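Local coordinates for protein betaine aldehyde dehydrogenase (Staphylococcus aureus subsp. aureus COL, PDB 4QTO) that probably oxidises betaine aldehyde to glycine betaine with NAD as electron acceptor, as an aldehyde dehydrogenase built as a tetramer, at residues Asp293-Leu296 against Ala297-Gln300; Ser89-Thr92 against Ala93-Gly97. One frame throughout, in Å; residues are numbered along the deposited sequence.

Contact 1 of 2, residues Asp293-Leu296 against Ala297-Gln300; sequences DFEL and AVDQ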
loop_
_atom_site.group_PDB
_atom_site.type_symbol
_atom_site.label_atom_id
_atom_site.label_comp_id
_atom_site.label_asym_id
_atom_site.label_seq_id
_atom_site.Cartn_x
_atom_site.Cartn_y
_atom_site.Cartn_z
ATOM N N ASP A 293 -1.482 26.986 25.613
ATOM C CA ASP A 293 -0.556 27.047 26.756
ATOM C C ASP A 293 0.288 28.275 26.396
ATOM O O ASP A 293 1.084 28.276 25.428
ATOM C CB ASP A 293 0.258 25.770 26.804
ATOM C CG ASP A 293 1.354 25.779 27.845
ATOM O OD1 ASP A 293 1.886 26.864 28.192
ATOM O OD2 ASP A 293 1.754 24.642 28.236
ATOM N N PHE A 294 0.093 29.373 27.140
ATOM C CA PHE A 294 0.688 30.646 26.759
ATOM C C PHE A 294 2.200 30.672 26.755
ATOM O O PHE A 294 2.810 31.119 25.764
ATOM C CB PHE A 294 0.114 31.777 27.647
ATOM C CG PHE A 294 0.605 33.127 27.261
ATOM C CD1 PHE A 294 0.043 33.807 26.198
ATOM C CD2 PHE A 294 1.677 33.670 27.919
ATOM C CE1 PHE A 294 0.523 35.068 25.821
ATOM C CE2 PHE A 294 2.143 34.936 27.569
ATOM C CZ PHE A 294 1.574 35.611 26.520
ATOM N N GLU A 295 2.826 30.179 27.823
ATOM C CA GLU A 295 4.294 30.172 27.828
ATOM C C GLU A 295 4.868 29.242 26.767
ATOM O O GLU A 295 5.930 29.526 26.209
ATOM C CB GLU A 295 4.872 29.950 29.211
ATOM C CG GLU A 295 4.613 31.154 30.165
ATOM C CD GLU A 295 5.191 32.539 29.729
ATOM O OE1 GLU A 295 4.753 33.578 30.312
ATOM O OE2 GLU A 295 6.062 32.665 28.817
ATOM N N LEU A 296 4.166 28.157 26.450
ATOM C CA LEU A 296 4.606 27.289 25.359
ATOM C C LEU A 296 4.548 28.055 24.026
ATOM O O LEU A 296 5.467 27.961 23.197
ATOM C CB LEU A 296 3.694 26.056 25.270
ATOM C CG LEU A 296 3.999 25.119 24.096
ATOM C CD1 LEU A 296 5.302 24.370 24.272
ATOM C CD2 LEU A 296 2.857 24.124 23.927
ATOM N N ALA A 297 3.453 28.804 23.816
ATOM C CA ALA A 297 3.246 29.534 22.570
ATOM C C ALA A 297 4.288 30.618 22.392
ATOM O O ALA A 297 4.750 30.854 21.254
ATOM C CB ALA A 297 1.854 30.120 22.509
ATOM N N VAL A 298 4.679 31.282 23.488
ATOM C CA VAL A 298 5.736 32.282 23.419
ATOM C C VAL A 298 7.082 31.620 23.085
ATOM O O VAL A 298 7.794 32.064 22.166
ATOM C CB VAL A 298 5.864 33.079 24.726
ATOM C CG1 VAL A 298 7.057 34.008 24.680
ATOM C CG2 VAL A 298 4.590 33.875 24.961
ATOM N N ASP A 299 7.404 30.529 23.772
ATOM C CA ASP A 299 8.639 29.782 23.508
ATOM C C ASP A 299 8.714 29.361 22.033
ATOM O O ASP A 299 9.738 29.552 21.357
ATOM C CB ASP A 299 8.682 28.529 24.396
ATOM C CG ASP A 299 9.895 27.645 24.151
ATOM O OD1 ASP A 299 10.969 27.932 24.707
ATOM O OD2 ASP A 299 9.731 26.594 23.496
ATOM N N GLN A 300 7.619 28.776 21.537
ATOM C CA GLN A 300 7.591 28.268 20.179
ATOM C C GLN A 300 7.505 29.365 19.126
ATOM O O GLN A 300 7.923 29.161 17.977
ATOM C CB GLN A 300 6.502 27.201 20.005
ATOM C CG GLN A 300 6.819 25.926 20.789
ATOM C CD GLN A 300 7.878 25.068 20.121
ATOM O OE1 GLN A 300 8.850 25.559 19.516
ATOM N NE2 GLN A 300 7.702 23.767 20.216
#
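Val298 sets its CG2 methyl over one face of the Phe294 ring, a CH-pi contact with CG2 4.0 Å from the ring centroid and 24° off the normal. The methyl sits toward the rim, 3.7 Å from Phe294 CE2. It is put there because CG1 of Val298 takes the position anti to the backbone N (chi1 174°), which leaves CG2 beside that N and turned back toward the preceding turn. Glu295 bends at chi2 (-60°) and runs alongside Val298, bringing OE1 to the ring edge in the plane of Phe294. On another side of the helix, Leu296 and Gln300 extend next to each other in the same direction, with CD1 of Leu296 4.1 Å from CG of Gln300. These pairs line the first two turns of helix 294-306. Asp293 is its N-cap: OD1 accepts from Leu296 N at 3.1 Å, the donor standing well above the carboxylate plane. Backbone bonds then begin with Ala297 N to Asp293 O (2.9 Å). Phe294 and Val298 pack on helix 323-337, where Lys328 makes a cation-pi contact with the ring, while Leu296 and Gln300 rest on Phe447 of strand 443-447.

Contact 2 of 2, residues Ser89-Thr92 against Ala93-Gly97; sequences SQET and AETRG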
loop_
_atom_site.group_PDB
_atom_site.type_symbol
_atom_site.label_atom_id
_atom_site.label_comp_id
_atom_site.label_asym_id
_atom_site.label_seq_id
_atom_site.Cartn_x
_atom_site.Cartn_y
_atom_site.Cartn_z
ATOM N N SER A 89 21.977 0.934 -11.674
ATOM C CA SER A 89 20.551 0.842 -11.891
ATOM C C SER A 89 20.009 -0.560 -11.885
ATOM O O SER A 89 18.801 -0.723 -11.657
ATOM C CB SER A 89 20.166 1.628 -13.178
ATOM O OG SER A 89 20.792 1.042 -14.332
ATOM N N GLN A 90 20.864 -1.556 -12.182
ATOM C CA GLN A 90 20.477 -2.968 -12.190
ATOM C C GLN A 90 21.093 -3.719 -11.024
ATOM O O GLN A 90 21.003 -4.956 -10.950
ATOM C CB GLN A 90 20.851 -3.615 -13.534
ATOM C CG GLN A 90 20.181 -2.967 -14.721
ATOM C CD GLN A 90 18.685 -3.125 -14.708
ATOM O OE1 GLN A 90 18.164 -4.149 -14.260
ATOM N NE2 GLN A 90 17.976 -2.121 -15.220
ATOM N N GLU A 91 21.769 -3.016 -10.122
ATOM C CA GLU A 91 22.261 -3.620 -8.890
ATOM C C GLU A 91 21.016 -4.012 -8.090
ATOM O O GLU A 91 19.925 -3.446 -8.289
ATOM C CB GLU A 91 23.092 -2.617 -8.082
ATOM C CG GLU A 91 23.684 -3.092 -6.794
ATOM C CD GLU A 91 24.496 -4.363 -6.944
ATOM O OE1 GLU A 91 25.736 -4.236 -7.157
ATOM O OE2 GLU A 91 23.896 -5.481 -6.898
ATOM N N THR A 92 21.138 -5.020 -7.224
ATOM C CA THR A 92 19.964 -5.411 -6.426
ATOM C C THR A 92 19.578 -4.297 -5.470
ATOM O O THR A 92 20.421 -3.530 -4.988
ATOM C CB THR A 92 20.152 -6.708 -5.605
ATOM O OG1 THR A 92 21.053 -6.486 -4.523
ATOM C CG2 THR A 92 20.609 -7.880 -6.482
ATOM N N ALA A 93 18.279 -4.177 -5.177
ATOM C CA ALA A 93 17.834 -3.100 -4.274
ATOM C C ALA A 93 18.412 -3.293 -2.880
ATOM O O ALA A 93 18.759 -2.330 -2.210
ATOM C CB ALA A 93 16.311 -3.017 -4.236
ATOM N N GLU A 94 18.527 -4.544 -2.458
ATOM C CA GLU A 94 19.095 -4.859 -1.131
ATOM C C GLU A 94 20.543 -4.358 -1.041
ATOM O O GLU A 94 20.931 -3.735 -0.058
ATOM C CB GLU A 94 19.057 -6.366 -0.905
ATOM C CG GLU A 94 19.601 -6.780 0.453
ATOM C CD GLU A 94 19.686 -8.294 0.560
ATOM O OE1 GLU A 94 20.522 -8.913 -0.150
ATOM O OE2 GLU A 94 18.891 -8.895 1.337
ATOM N N THR A 95 21.311 -4.558 -2.101
ATOM C CA THR A 95 22.700 -4.068 -2.141
ATOM C C THR A 95 22.768 -2.549 -2.185
ATOM O O THR A 95 23.593 -1.969 -1.494
ATOM C CB THR A 95 23.492 -4.750 -3.271
ATOM O OG1 THR A 95 23.670 -6.128 -2.928
ATOM C CG2 THR A 95 24.890 -4.109 -3.438
ATOM N N ARG A 96 21.897 -1.913 -2.968
ATOM C CA ARG A 96 21.839 -0.464 -2.975
ATOM C C ARG A 96 21.553 0.060 -1.566
ATOM O O ARG A 96 22.183 1.004 -1.102
ATOM C CB ARG A 96 20.823 0.060 -3.984
ATOM C CG ARG A 96 21.187 -0.232 -5.448
ATOM C CD ARG A 96 20.426 0.671 -6.405
ATOM N NE ARG A 96 18.990 0.503 -6.287
ATOM C CZ ARG A 96 18.240 -0.284 -7.044
ATOM N NH1 ARG A 96 18.747 -0.860 -8.128
ATOM N NH2 ARG A 96 16.943 -0.373 -6.780
ATOM N N GLY A 97 20.628 -0.587 -0.866
ATOM C CA GLY A 97 20.321 -0.184 0.486
ATOM C C GLY A 97 21.520 -0.318 1.419
ATOM O O GLY A 97 21.760 0.556 2.263
HETATM O O HOH W 1 24.694 -7.433 -5.074
HETATM O O HOH W 2 21.296 -8.853 -3.160
#
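Thr92 caps the start of helix 93-109: its OG1 accepts from Thr95 N at 3.1 Å, the classic N-cap bond across the first turn. A chi1 of 71° tucks OG1 into the gap flanked by its own backbone N and C, where it can face the helix end. The same residue's carbonyl opens the helical bonding, with Arg96 N 3.0 Å from Thr92 O. Beside the cap, the Glu91 chain runs roughly perpendicular to that of Thr95, and the Thr95 CG2 methyl meets the carboxylate carbon CD of Glu91 at 3.5 Å. The Glu91 chain folds at chi2 so that OE2 turns back to its neighbour and accepts from Thr92 N at 2.8 Å, on the anti side and close to the carboxylate plane. The capping residue is thus held at both its N-H and its hydroxyl. Arg96 bends at chi3; Thr92 O lies near its CG and above the rim of one guanidinium face, and NE is bonded to Ala196 O. Farther out, Thr92 packs on Pro158 of the third subunit, and Glu94 OE2 bonds to Gln477 of the fourth. One water bridges Glu91 OE2 (2.8 Å) and Thr95 OG1 (2.7 Å). A second water accepts from Thr92 OG1 at 2.7 Å and donates to Glu94 OE1 at 3.1 Å.

In the fold
Followed from the N terminus, contact 2 comes first, turning the loop after helix 69-85 into helix 93-109. Contact 1 comes about 200 residues later, where the chain leaves strand 285-288 and enters helix 294-306. That helix leads on to the neighbouring parallel strand 318-322, and the modified Cys313 lies on the way between them. Neither contact closes a loop, since each is local to one continuous stretch. The two run in series, neither nested nor crossed, and sit on opposite sides of the chain's centre, their own centres about 47 Å apart. Each starts a helix, and each faces other copies of the protein: 293-300 meets the second subunit, whereas 89-97 reaches the third and fourth.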